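Local structure of N-acetylneuraminate lyase (Fusobacterium nucleatum subsp. nucleatum ATCC 25586, 5ZKA) at residues I44-I48 / D49-V53; G59-G63 / E64-I68; E101-E104 / L105-V109; D216-G220 / S221-I225; I268-I271 / L272-E275. The protein is a lyase of the dihydrodipicolinate synthetase family, with the parallel beta/alpha architecture of a TIM barrel. One frame throughout, in Å; residues are numbered along the deposited sequence.

Interaction 1: I44-I48 / D49-V53; sequences IRYNI and DKMKV
R45 reaches forward one turn to D49 and grips its carboxylate side-on. The CB of R45 lies 4.0 Å from D49 OD2, and CD comes slightly closer to the same oxygen. The bends at chi2 (-99°) and chi3 turn the guanidinium so that its NE and NH2 edge faces D49. NE then donates to D49 OD2 at 2.9 Å as part of a salt bridge. NH2 donates to D49 OD1 at 3.1 Å. Both oxygens sit close to the guanidinium plane, and both are met on their syn side, but the guanidinium and carboxylate planes are 35° apart. At the far end NH1 turns to E83, so the charge has a second carboxylate partner.

This is the last turn of helix 37-49, where a barrel helix gives way to the loop before strand 55-58. Y46 O accepts from both K50 N and M51 N. K52 has positive phi, and V53 N returns to N47 O at 3.3 Å. A water donates to both I48 O and V53 O.

Two side chains meet the Y46 ring on the same side of its plane. K50 CB stands over one face, 4.2 Å from the ring centroid, as a CH-pi contact. M51 approaches obliquely in a Met-aromatic contact, with its CE 3.6 Å from Y46 CE2. Y46 OH itself hydrogen-bonds E275. N47 OD1 touches V53 CG1 at 4.0 Å and is hydrogen-bonded to S23.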
loop_
_atom_site.group_PDB
_atom_site.type_symbol
_atom_site.label_atom_id
_atom_site.label_comp_id
_atom_site.label_asym_id
_atom_site.label_seq_id
_atom_site.Cartn_x
_atom_site.Cartn_y
_atom_site.Cartn_z
ATOM N N ILE A 44 11.401 4.424 28.613
ATOM C CA ILE A 44 10.138 3.787 28.969
ATOM C C ILE A 44 9.179 4.803 29.581
ATOM O O ILE A 44 8.005 4.879 29.199
ATOM C CB ILE A 44 10.391 2.608 29.930
ATOM C CG1 ILE A 44 11.121 1.477 29.200
ATOM C CG2 ILE A 44 9.083 2.110 30.515
ATOM C CD1 ILE A 44 11.797 0.477 30.136
ATOM N N ARG A 45 9.659 5.581 30.562
ATOM C CA ARG A 45 8.799 6.579 31.194
ATOM C C ARG A 45 8.282 7.596 30.178
ATOM O O ARG A 45 7.108 7.976 30.214
ATOM C CB ARG A 45 9.547 7.285 32.329
ATOM C CG ARG A 45 9.788 6.411 33.553
ATOM C CD ARG A 45 8.762 6.650 34.678
ATOM N NE ARG A 45 7.380 6.401 34.252
ATOM C CZ ARG A 45 6.809 5.200 34.200
ATOM N NH1 ARG A 45 7.495 4.114 34.535
ATOM N NH2 ARG A 45 5.549 5.077 33.797
ATOM N N TYR A 46 9.139 8.037 29.252
ATOM C CA TYR A 46 8.690 8.981 28.228
ATOM C C TYR A 46 7.572 8.387 27.377
ATOM O O TYR A 46 6.562 9.049 27.115
ATOM C CB TYR A 46 9.873 9.393 27.351
ATOM C CG TYR A 46 9.583 10.536 26.407
ATOM C CD1 TYR A 46 9.558 11.848 26.863
ATOM C CD2 TYR A 46 9.368 10.308 25.054
ATOM C CE1 TYR A 46 9.299 12.901 25.993
ATOM C CE2 TYR A 46 9.112 11.344 24.188
ATOM C CZ TYR A 46 9.077 12.641 24.662
ATOM O OH TYR A 46 8.825 13.672 23.783
ATOM N N ASN A 47 7.724 7.130 26.947
ATOM C CA ASN A 47 6.692 6.502 26.123
ATOM C C ASN A 47 5.364 6.387 26.866
ATOM O O ASN A 47 4.298 6.684 26.311
ATOM C CB ASN A 47 7.161 5.123 25.662
ATOM C CG ASN A 47 7.962 5.196 24.394
ATOM O OD1 ASN A 47 7.404 5.388 23.315
ATOM N ND2 ASN A 47 9.278 5.066 24.512
ATOM N N ILE A 48 5.402 5.934 28.117
ATOM C CA ILE A 48 4.159 5.711 28.847
ATOM C C ILE A 48 3.532 7.042 29.256
ATOM O O ILE A 48 2.323 7.253 29.099
ATOM C CB ILE A 48 4.412 4.815 30.071
ATOM C CG1 ILE A 48 4.911 3.434 29.637
ATOM C CG2 ILE A 48 3.153 4.711 30.921
ATOM C CD1 ILE A 48 5.461 2.603 30.815
ATOM N N ASP A 49 4.341 7.948 29.810
ATOM C CA ASP A 49 3.802 9.154 30.432
ATOM C C ASP A 49 3.562 10.294 29.449
ATOM O O ASP A 49 2.650 11.102 29.669
ATOM C CB ASP A 49 4.737 9.660 31.540
ATOM C CG ASP A 49 4.969 8.632 32.645
ATOM O OD1 ASP A 49 4.170 7.681 32.784
ATOM O OD2 ASP A 49 5.963 8.791 33.390
ATOM N N LYS A 50 4.368 10.412 28.397
ATOM C CA LYS A 50 4.256 11.549 27.485
ATOM C C LYS A 50 3.724 11.177 26.112
ATOM O O LYS A 50 2.888 11.903 25.564
ATOM C CB LYS A 50 5.615 12.245 27.333
ATOM C CG LYS A 50 6.190 12.792 28.656
ATOM C CD LYS A 50 5.233 13.746 29.344
ATOM C CE LYS A 50 5.741 14.115 30.736
ATOM N NZ LYS A 50 4.812 15.030 31.479
ATOM N N MET A 51 4.186 10.067 25.534
ATOM C CA MET A 51 3.599 9.584 24.288
ATOM C C MET A 51 2.250 8.913 24.509
ATOM O O MET A 51 1.484 8.774 23.553
ATOM C CB MET A 51 4.556 8.615 23.582
ATOM C CG MET A 51 5.921 9.224 23.239
ATOM S SD MET A 51 5.860 10.602 22.041
ATOM C CE MET A 51 5.737 12.052 23.129
ATOM N N LYS A 52 1.939 8.515 25.746
ATOM C CA LYS A 52 0.658 7.883 26.079
ATOM C C LYS A 52 0.385 6.653 25.211
ATOM O O LYS A 52 -0.760 6.369 24.853
ATOM C CB LYS A 52 -0.499 8.884 25.968
ATOM C CG LYS A 52 -0.401 10.051 26.928
ATOM C CD LYS A 52 -0.397 9.578 28.357
ATOM C CE LYS A 52 -0.639 10.761 29.298
ATOM N NZ LYS A 52 -0.792 10.325 30.709
ATOM N N VAL A 53 1.441 5.902 24.884
ATOM C CA VAL A 53 1.256 4.692 24.083
ATOM C C VAL A 53 0.387 3.695 24.842
ATOM O O VAL A 53 0.321 3.693 26.077
ATOM C CB VAL A 53 2.592 4.029 23.710
ATOM C CG1 VAL A 53 3.434 4.949 22.859
ATOM C CG2 VAL A 53 3.322 3.591 24.971
HETATM O O HOH W 1 0.480 5.334 28.545
#

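Interaction 2: G59-G63 / E64-I68; sequences GGSTG and ENFMI
N65 sets its amide against the G59 backbone and its CB against G60 O, the tight part of the turn. N65 CG lies 3.0 Å from G59 O, and N65 CB is 3.2 Å from G60 O. The amide is not hydrogen-bonded to G59 O. With CG anti to the backbone N (chi1 173°), the side chain folds toward the glycines. G59 has positive phi, suited to a residue without a side chain. N65 N reaches G60 O by a weak bond. E64 N, well above the carbonyl plane, donates to S61 O at 2.9 Å and closes a type I turn.

The other side is looser. S61 OG approaches the edge of the F66 ring at 4.0 Å from CE2, and is hydrogen-bonded to Y150. A water lies 2.7 Å from T62 O and 2.9 Å from E64 OE2. E64 meets R283 N through OE1 and K269 through OE2.

The sequence GSTGE is the family's GxxGE motif. S61 N and T62 OG1 hydrogen-bond two oxygens of the modified lysine at position 178. The loop runs from strand 55-58 to helix 70-84, where N65 touches K73; N65 and F66 touch Q93 of strand 89-93.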
loop_
_atom_site.group_PDB
_atom_site.type_symbol
_atom_site.label_atom_id
_atom_site.label_comp_id
_atom_site.label_asym_id
_atom_site.label_seq_id
_atom_site.Cartn_x
_atom_site.Cartn_y
_atom_site.Cartn_z
ATOM N N GLY A 59 12.286 -5.626 22.478
ATOM C CA GLY A 59 13.173 -6.578 21.842
ATOM C C GLY A 59 13.017 -6.689 20.345
ATOM O O GLY A 59 13.448 -7.694 19.771
ATOM N N GLY A 60 12.403 -5.698 19.694
ATOM C CA GLY A 60 12.248 -5.722 18.254
ATOM C C GLY A 60 13.475 -5.204 17.520
ATOM O O GLY A 60 14.517 -4.899 18.108
ATOM N N SER A 61 13.337 -5.099 16.190
ATOM C CA SER A 61 14.424 -4.564 15.375
ATOM C C SER A 61 14.854 -3.185 15.864
ATOM O O SER A 61 16.053 -2.883 15.923
ATOM C CB SER A 61 13.990 -4.491 13.909
ATOM O OG SER A 61 13.408 -5.718 13.493
ATOM N N THR A 62 13.882 -2.350 16.241
ATOM C CA THR A 62 14.142 -0.971 16.646
ATOM C C THR A 62 14.983 -0.896 17.908
ATOM O O THR A 62 15.738 0.068 18.097
ATOM C CB THR A 62 12.812 -0.253 16.863
ATOM O OG1 THR A 62 12.046 -0.297 15.650
ATOM C CG2 THR A 62 13.038 1.195 17.289
ATOM N N GLY A 63 14.864 -1.885 18.786
ATOM C CA GLY A 63 15.696 -1.904 19.971
ATOM C C GLY A 63 17.097 -2.410 19.737
ATOM O O GLY A 63 17.830 -2.641 20.701
ATOM N N GLU A 64 17.484 -2.597 18.473
ATOM C CA GLU A 64 18.795 -3.125 18.101
ATOM C C GLU A 64 18.996 -4.542 18.644
ATOM O O GLU A 64 20.123 -4.996 18.881
ATOM C CB GLU A 64 19.909 -2.166 18.535
ATOM C CG GLU A 64 19.755 -0.792 17.815
ATOM C CD GLU A 64 20.604 0.311 18.418
ATOM O OE1 GLU A 64 21.849 0.190 18.412
ATOM O OE2 GLU A 64 20.015 1.295 18.914
ATOM N N ASN A 65 17.877 -5.254 18.787
ATOM C CA ASN A 65 17.869 -6.581 19.402
ATOM C C ASN A 65 18.850 -7.547 18.738
ATOM O O ASN A 65 19.559 -8.300 19.423
ATOM C CB ASN A 65 16.446 -7.135 19.330
ATOM C CG ASN A 65 16.360 -8.574 19.780
ATOM O OD1 ASN A 65 16.274 -9.503 18.958
ATOM N ND2 ASN A 65 16.350 -8.774 21.091
ATOM N N PHE A 66 18.900 -7.556 17.405
ATOM C CA PHE A 66 19.696 -8.576 16.733
ATOM C C PHE A 66 21.178 -8.236 16.705
ATOM O O PHE A 66 21.970 -9.032 16.186
ATOM C CB PHE A 66 19.122 -8.817 15.329
ATOM C CG PHE A 66 17.684 -9.244 15.371
ATOM C CD1 PHE A 66 17.352 -10.550 15.726
ATOM C CD2 PHE A 66 16.663 -8.324 15.179
ATOM C CE1 PHE A 66 16.031 -10.944 15.820
ATOM C CE2 PHE A 66 15.337 -8.712 15.279
ATOM C CZ PHE A 66 15.024 -10.026 15.590
ATOM N N MET A 67 21.568 -7.104 17.305
ATOM C CA MET A 67 22.964 -6.713 17.432
ATOM C C MET A 67 23.557 -7.021 18.805
ATOM O O MET A 67 24.749 -6.773 19.013
ATOM C CB MET A 67 23.117 -5.216 17.129
ATOM C CG MET A 67 23.132 -4.889 15.635
ATOM S SD MET A 67 23.432 -3.132 15.326
ATOM C CE MET A 67 21.789 -2.500 15.522
ATOM N N ILE A 68 22.777 -7.561 19.741
ATOM C CA ILE A 68 23.225 -7.686 21.123
ATOM C C ILE A 68 23.129 -9.145 21.572
ATOM O O ILE A 68 22.550 -10.002 20.898
ATOM C CB ILE A 68 22.442 -6.758 22.078
ATOM C CG1 ILE A 68 21.031 -7.291 22.315
ATOM C CG2 ILE A 68 22.355 -5.346 21.491
ATOM C CD1 ILE A 68 20.157 -6.393 23.162
HETATM O O HOH W 2 17.350 0.995 20.084
#

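Interaction 3: E101-E104 / L105-V109; sequences EAVE and LGKYV
E101 to Y108 make two regular turns of alpha helix, in which four backbone N-H groups, L105 to Y108, each bond the carbonyl four residues earlier. The turns lie on helix 99-112, the crossover helix of the beta-alpha-beta unit between strands 89-93 and 117-120 of the barrel. The bond from L105 N to E101 O is short, 2.8 Å, and nearly straight at 172°. That from G106 N to A102 O is more bent.

E101 and L105 lie side by side and point the same way. The E101 chain is extended, with CG beside its own carbonyl carbon (chi1 -176°), and its CG meets L105 CD1 at 3.8 Å. OE2 is 4.0 Å from that methyl, so the leucine packs along the length of the glutamate. The carboxylate is held from outside the two segments. OE1 accepts from S96 and OE2 from T70, and OE2 also forms a salt bridge with K73. L105 lies against K73 and K74 of helix 70-84.

On another flank V103 and K107 run alongside each other toward helix 129-143. V103 touches T138 and E142 there, and K107 NZ has a long, weak ion pair with E142. E104 sends its carboxylate to K74. Y108 hydrogen-bonds E78 through OH, and K74 makes a cation-pi contact with it. Of the Y108 side chain only CB meets the earlier turn, 3.4 Å from E104 O. The K107 chain is extended beyond CG, which brings its CE to 3.7 Å from V103 CG1.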
loop_
_atom_site.group_PDB
_atom_site.type_symbol
_atom_site.label_atom_id
_atom_site.label_comp_id
_atom_site.label_asym_id
_atom_site.label_seq_id
_atom_site.Cartn_x
_atom_site.Cartn_y
_atom_site.Cartn_z
ATOM N N GLU A 101 17.645 -20.467 21.309
ATOM C CA GLU A 101 17.657 -19.165 21.974
ATOM C C GLU A 101 16.247 -18.604 22.096
ATOM O O GLU A 101 15.887 -18.030 23.133
ATOM C CB GLU A 101 18.548 -18.176 21.211
ATOM C CG GLU A 101 18.671 -16.807 21.910
ATOM C CD GLU A 101 19.272 -15.723 21.027
ATOM O OE1 GLU A 101 19.287 -15.893 19.785
ATOM O OE2 GLU A 101 19.728 -14.695 21.585
ATOM N N ALA A 102 15.442 -18.760 21.042
ATOM C CA ALA A 102 14.085 -18.224 21.043
ATOM C C ALA A 102 13.248 -18.852 22.152
ATOM O O ALA A 102 12.484 -18.159 22.838
ATOM C CB ALA A 102 13.437 -18.452 19.672
ATOM N N VAL A 103 13.389 -20.161 22.354
ATOM C CA VAL A 103 12.653 -20.832 23.423
ATOM C C VAL A 103 13.175 -20.399 24.788
ATOM O O VAL A 103 12.395 -20.140 25.713
ATOM C CB VAL A 103 12.734 -22.358 23.242
ATOM C CG1 VAL A 103 12.285 -23.071 24.517
ATOM C CG2 VAL A 103 11.906 -22.810 22.019
ATOM N N GLU A 104 14.501 -20.323 24.938
ATOM C CA GLU A 104 15.093 -19.874 26.194
ATOM C C GLU A 104 14.598 -18.481 26.570
ATOM O O GLU A 104 14.192 -18.235 27.715
ATOM C CB GLU A 104 16.615 -19.886 26.075
ATOM C CG GLU A 104 17.339 -19.371 27.309
ATOM C CD GLU A 104 18.843 -19.332 27.125
ATOM O OE1 GLU A 104 19.364 -20.129 26.315
ATOM O OE2 GLU A 104 19.508 -18.511 27.791
ATOM N N LEU A 105 14.652 -17.547 25.623
ATOM C CA LEU A 105 14.173 -16.191 25.890
ATOM C C LEU A 105 12.670 -16.173 26.141
ATOM O O LEU A 105 12.182 -15.409 26.984
ATOM C CB LEU A 105 14.524 -15.277 24.719
ATOM C CG LEU A 105 15.987 -14.893 24.504
ATOM C CD1 LEU A 105 16.115 -14.247 23.120
ATOM C CD2 LEU A 105 16.447 -13.923 25.571
ATOM N N GLY A 106 11.917 -16.988 25.401
ATOM C CA GLY A 106 10.476 -17.028 25.595
ATOM C C GLY A 106 10.087 -17.541 26.969
ATOM O O GLY A 106 9.180 -17.005 27.612
ATOM N N LYS A 107 10.773 -18.579 27.447
ATOM C CA LYS A 107 10.511 -19.045 28.805
ATOM C C LYS A 107 10.893 -17.985 29.830
ATOM O O LYS A 107 10.183 -17.777 30.825
ATOM C CB LYS A 107 11.276 -20.343 29.074
ATOM C CG LYS A 107 10.808 -21.533 28.240
ATOM C CD LYS A 107 11.471 -22.828 28.716
ATOM C CE LYS A 107 11.024 -24.023 27.880
ATOM N NZ LYS A 107 11.958 -25.189 27.987
ATOM N N TYR A 108 12.013 -17.300 29.598
ATOM C CA TYR A 108 12.503 -16.329 30.567
ATOM C C TYR A 108 11.550 -15.143 30.699
ATOM O O TYR A 108 11.232 -14.714 31.816
ATOM C CB TYR A 108 13.901 -15.867 30.166
ATOM C CG TYR A 108 14.501 -14.848 31.101
ATOM C CD1 TYR A 108 15.136 -15.245 32.270
ATOM C CD2 TYR A 108 14.445 -13.490 30.808
ATOM C CE1 TYR A 108 15.691 -14.320 33.125
ATOM C CE2 TYR A 108 15.000 -12.562 31.655
ATOM C CZ TYR A 108 15.618 -12.981 32.809
ATOM O OH TYR A 108 16.170 -12.057 33.656
ATOM N N VAL A 109 11.072 -14.600 29.574
ATOM C CA VAL A 109 10.178 -13.453 29.688
ATOM C C VAL A 109 8.799 -13.882 30.168
ATOM O O VAL A 109 8.102 -13.111 30.842
ATOM C CB VAL A 109 10.107 -12.670 28.367
ATOM C CG1 VAL A 109 11.504 -12.263 27.946
ATOM C CG2 VAL A 109 9.427 -13.483 27.265
#

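Interaction 4: D216-G220 / S221-I225; sequences DGAIG and STYNI
Y223 folds back on G220 and A218 in a buried, largely apolar contact, where strand 217-220 of the barrel leads into helix 223-237. No hydrogen bond joins the two segments. The ring comes down to bare backbone, since G220 has no side chain in its way. Y223 CE2 is 3.4 Å from G220 N, and CD2 is equally close. The ring carbons meet this backbone obliquely. Further out the ring reaches the A218 methyl. A218 CB is 3.9 Å from Y223 CE2 and 3.6 Å from OH. The tyrosine chi1 of -52° sets CG anti to the carbonyl carbon, which aims the ring back along the strand.

This is a strand-to-helix connection of the TIM barrel. The strand is parallel to its neighbours 20-24 and 200-201, and A218 is backbone-bonded to G20 and Y22. The ring also packs on I21 and S23 of strand 20-24 and on L207 of helix 207-212.

Past the strand the chain turns sharply. N224 ND2 donates to S221 O at 2.9 Å in a nearly straight bond of 172°, and the oxygen lies in the amide plane. ND2 has a second acceptor in A24 O, and OD1 accepts from N47, so the amide is fixed at both ends. T222 OG1 hydrogen-bonds D204, and a bound 1,2-ethanediol, probably from the crystallisation liquor, lies about 4 Å from the T222 side chain. S221 packs against T62, L264 and I268.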
loop_
_atom_site.group_PDB
_atom_site.type_symbol
_atom_site.label_atom_id
_atom_site.label_comp_id
_atom_site.label_asym_id
_atom_site.label_seq_id
_atom_site.Cartn_x
_atom_site.Cartn_y
_atom_site.Cartn_z
ATOM N N ASP A 216 -5.802 -3.625 14.091
ATOM C CA ASP A 216 -6.154 -3.480 15.500
ATOM C C ASP A 216 -5.209 -2.559 16.239
ATOM O O ASP A 216 -5.435 -2.263 17.418
ATOM C CB ASP A 216 -6.183 -4.858 16.157
ATOM C CG ASP A 216 -7.176 -5.777 15.481
ATOM O OD1 ASP A 216 -8.381 -5.650 15.781
ATOM O OD2 ASP A 216 -6.764 -6.593 14.626
ATOM N N GLY A 217 -4.176 -2.084 15.559
ATOM C CA GLY A 217 -3.204 -1.211 16.179
ATOM C C GLY A 217 -1.993 -1.089 15.288
ATOM O O GLY A 217 -2.052 -1.392 14.092
ATOM N N ALA A 218 -0.892 -0.653 15.889
ATOM C CA ALA A 218 0.334 -0.423 15.143
ATOM C C ALA A 218 1.510 -0.545 16.095
ATOM O O ALA A 218 1.394 -0.232 17.278
ATOM C CB ALA A 218 0.337 0.963 14.477
ATOM N N ILE A 219 2.635 -1.012 15.565
ATOM C CA ILE A 219 3.888 -1.141 16.306
ATOM C C ILE A 219 4.955 -0.421 15.487
ATOM O O ILE A 219 5.169 -0.765 14.319
ATOM C CB ILE A 219 4.253 -2.623 16.519
ATOM C CG1 ILE A 219 3.162 -3.310 17.327
ATOM C CG2 ILE A 219 5.613 -2.780 17.183
ATOM C CD1 ILE A 219 3.188 -4.869 17.201
ATOM N N GLY A 220 5.589 0.598 16.062
ATOM C CA GLY A 220 6.480 1.433 15.264
ATOM C C GLY A 220 7.573 2.113 16.055
ATOM O O GLY A 220 7.413 2.421 17.239
ATOM N N SER A 221 8.689 2.380 15.374
ATOM C CA SER A 221 9.803 3.086 16.010
ATOM C C SER A 221 9.509 4.564 16.205
ATOM O O SER A 221 9.997 5.175 17.166
ATOM C CB SER A 221 11.063 2.947 15.162
ATOM O OG SER A 221 10.832 3.429 13.843
ATOM N N THR A 222 8.761 5.180 15.291
ATOM C CA THR A 222 8.608 6.627 15.427
ATOM C C THR A 222 7.676 7.011 16.560
ATOM O O THR A 222 7.664 8.181 16.964
ATOM C CB THR A 222 8.110 7.255 14.123
ATOM O OG1 THR A 222 6.761 6.846 13.863
ATOM C CG2 THR A 222 9.006 6.846 12.958
ATOM N N TYR A 223 6.930 6.059 17.114
ATOM C CA TYR A 223 6.015 6.397 18.189
ATOM C C TYR A 223 6.763 6.735 19.472
ATOM O O TYR A 223 6.162 7.322 20.378
ATOM C CB TYR A 223 5.019 5.245 18.400
ATOM C CG TYR A 223 4.323 4.829 17.111
ATOM C CD1 TYR A 223 4.063 5.757 16.100
ATOM C CD2 TYR A 223 3.974 3.508 16.880
ATOM C CE1 TYR A 223 3.448 5.376 14.900
ATOM C CE2 TYR A 223 3.359 3.119 15.682
ATOM C CZ TYR A 223 3.098 4.051 14.704
ATOM O OH TYR A 223 2.491 3.655 13.527
ATOM N N ASN A 224 8.062 6.399 19.549
ATOM C CA ASN A 224 8.890 6.834 20.675
ATOM C C ASN A 224 8.893 8.356 20.807
ATOM O O ASN A 224 9.073 8.882 21.908
ATOM C CB ASN A 224 10.333 6.339 20.506
ATOM C CG ASN A 224 10.497 4.844 20.790
ATOM O OD1 ASN A 224 10.620 4.431 21.941
ATOM N ND2 ASN A 224 10.525 4.028 19.726
ATOM N N ILE A 225 8.726 9.074 19.697
ATOM C CA ILE A 225 8.725 10.535 19.725
ATOM C C ILE A 225 7.489 11.150 19.093
ATOM O O ILE A 225 7.208 12.343 19.337
ATOM C CB ILE A 225 9.995 11.085 19.037
ATOM C CG1 ILE A 225 10.089 10.543 17.604
ATOM C CG2 ILE A 225 11.246 10.708 19.824
ATOM C CD1 ILE A 225 11.116 11.274 16.746
#

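Interaction 5: I268-I271 / L272-E275; sequences IKEI and LKLE
I268 opens this helical stretch by meeting L272 one turn on. Its CG2 and L272 CD1 are 4.2 Å apart, and the two side chains lie side by side, pointing the same way. L272 CG also rests 3.4 Å from I268 O, the oxygen that accepts from L272 N.

K269 follows, and its carbonyl takes the N-H of K273. K273 CG packs 3.2 Å from that oxygen. The K269 chain itself is extended and leads away from the next turn. Its ammonium bonds Y281 O and V27 O and also pairs with E64, so three oxygens surround it.

E270 leaves with CG anti to the backbone N, then bends at chi2 (66°). The bend brings OE1 across the K273 chain at about a right angle, 4.1 Å from CD. The charges are opposite, but OE1 and K273 NZ are 4.4 Å apart, too far for a salt bridge. K273 NZ instead hydrogen-bonds G280 O.

I271 O accepts from E275 N at 2.9 Å, a bond bent to 134° at the hydrogen. The bend comes at the end of helix 264-274, where E275 is the first residue to depart from helical angles. E275 CG packs 3.5 Å from I271 O. Its carboxylate is held away from this turn, with OE2 bonded to H301.

The helix packs against two others of the fold. I271 and L272 pack on I225 of helix 223-237. E270, I271 and L274 touch helix 291-304.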
loop_
_atom_site.group_PDB
_atom_site.type_symbol
_atom_site.label_atom_id
_atom_site.label_comp_id
_atom_site.label_asym_id
_atom_site.label_seq_id
_atom_site.Cartn_x
_atom_site.Cartn_y
_atom_site.Cartn_z
ATOM N N ILE A 268 15.916 9.458 15.919
ATOM C CA ILE A 268 14.979 9.250 17.022
ATOM C C ILE A 268 15.694 9.419 18.358
ATOM O O ILE A 268 15.201 10.104 19.267
ATOM C CB ILE A 268 14.295 7.872 16.906
ATOM C CG1 ILE A 268 13.441 7.817 15.626
ATOM C CG2 ILE A 268 13.450 7.583 18.166
ATOM C CD1 ILE A 268 12.877 6.451 15.297
ATOM N N LYS A 269 16.886 8.823 18.489
ATOM C CA LYS A 269 17.631 8.970 19.739
ATOM C C LYS A 269 18.045 10.419 19.969
ATOM O O LYS A 269 18.018 10.903 21.112
ATOM C CB LYS A 269 18.849 8.047 19.742
ATOM C CG LYS A 269 18.465 6.587 19.853
ATOM C CD LYS A 269 19.634 5.725 20.288
ATOM C CE LYS A 269 19.207 4.267 20.438
ATOM N NZ LYS A 269 20.365 3.351 20.635
ATOM N N GLU A 270 18.417 11.137 18.901
ATOM C CA GLU A 270 18.801 12.537 19.072
ATOM C C GLU A 270 17.611 13.395 19.493
ATOM O O GLU A 270 17.754 14.288 20.334
ATOM C CB GLU A 270 19.427 13.081 17.786
ATOM C CG GLU A 270 19.954 14.520 17.894
ATOM C CD GLU A 270 21.145 14.671 18.846
ATOM O OE1 GLU A 270 21.735 13.650 19.268
ATOM O OE2 GLU A 270 21.495 15.826 19.160
ATOM N N ILE A 271 16.431 13.145 18.920
ATOM C CA ILE A 271 15.250 13.913 19.304
ATOM C C ILE A 271 14.848 13.600 20.741
ATOM O O ILE A 271 14.410 14.485 21.487
ATOM C CB ILE A 271 14.105 13.638 18.311
ATOM C CG1 ILE A 271 14.467 14.229 16.946
ATOM C CG2 ILE A 271 12.793 14.237 18.822
ATOM C CD1 ILE A 271 13.443 13.985 15.847
ATOM N N LEU A 272 14.978 12.334 21.154
ATOM C CA LEU A 272 14.727 12.005 22.551
ATOM C C LEU A 272 15.644 12.812 23.457
ATOM O O LEU A 272 15.207 13.319 24.494
ATOM C CB LEU A 272 14.901 10.501 22.776
ATOM C CG LEU A 272 13.720 9.618 22.333
ATOM C CD1 LEU A 272 14.093 8.130 22.273
ATOM C CD2 LEU A 272 12.526 9.820 23.260
ATOM N N LYS A 273 16.914 12.970 23.070
ATOM C CA LYS A 273 17.813 13.768 23.899
ATOM C C LYS A 273 17.365 15.224 23.939
ATOM O O LYS A 273 17.398 15.855 25.000
ATOM C CB LYS A 273 19.254 13.654 23.402
ATOM C CG LYS A 273 19.797 12.232 23.431
ATOM C CD LYS A 273 21.276 12.170 23.097
ATOM C CE LYS A 273 21.683 10.734 22.745
ATOM N NZ LYS A 273 23.063 10.691 22.194
ATOM N N LEU A 274 16.910 15.765 22.804
ATOM C CA LEU A 274 16.353 17.115 22.802
ATOM C C LEU A 274 15.102 17.218 23.667
ATOM O O LEU A 274 14.761 18.315 24.114
ATOM C CB LEU A 274 16.033 17.563 21.371
ATOM C CG LEU A 274 17.208 17.816 20.424
ATOM C CD1 LEU A 274 16.719 17.928 18.993
ATOM C CD2 LEU A 274 17.972 19.080 20.821
ATOM N N GLU A 275 14.410 16.108 23.911
ATOM C CA GLU A 275 13.272 16.079 24.819
ATOM C C GLU A 275 13.673 15.739 26.243
ATOM O O GLU A 275 12.796 15.499 27.085
ATOM C CB GLU A 275 12.215 15.091 24.322
ATOM C CG GLU A 275 11.468 15.604 23.116
ATOM C CD GLU A 275 10.376 16.587 23.492
ATOM O OE1 GLU A 275 9.463 16.199 24.247
ATOM O OE2 GLU A 275 10.444 17.754 23.050
#

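In the fold
Interactions 2 and 4 are buried: 2 in the loop after strand 55-58, 4 where strand 217-220 passes into helix 223-237. T62 touches S221 where they meet, and the E64-K269 salt bridge ties 2 to 5. Interactions 1, 3 and 5 are partly buried, on barrel helices or, in 1, at a helix end. Interaction 3 touches none of the others. M51 packs on I225, Y46 on L272, and I225 on I271, joining 1, 4 and 5. Interaction 4 is an aromatic ring on bare strand backbone, interaction 2 a glycine-rich turn bonded to the modified lysine. Contacts 3 and 5 set side chains along each other, whereas 1 relies on a salt bridge and an aromatic ring.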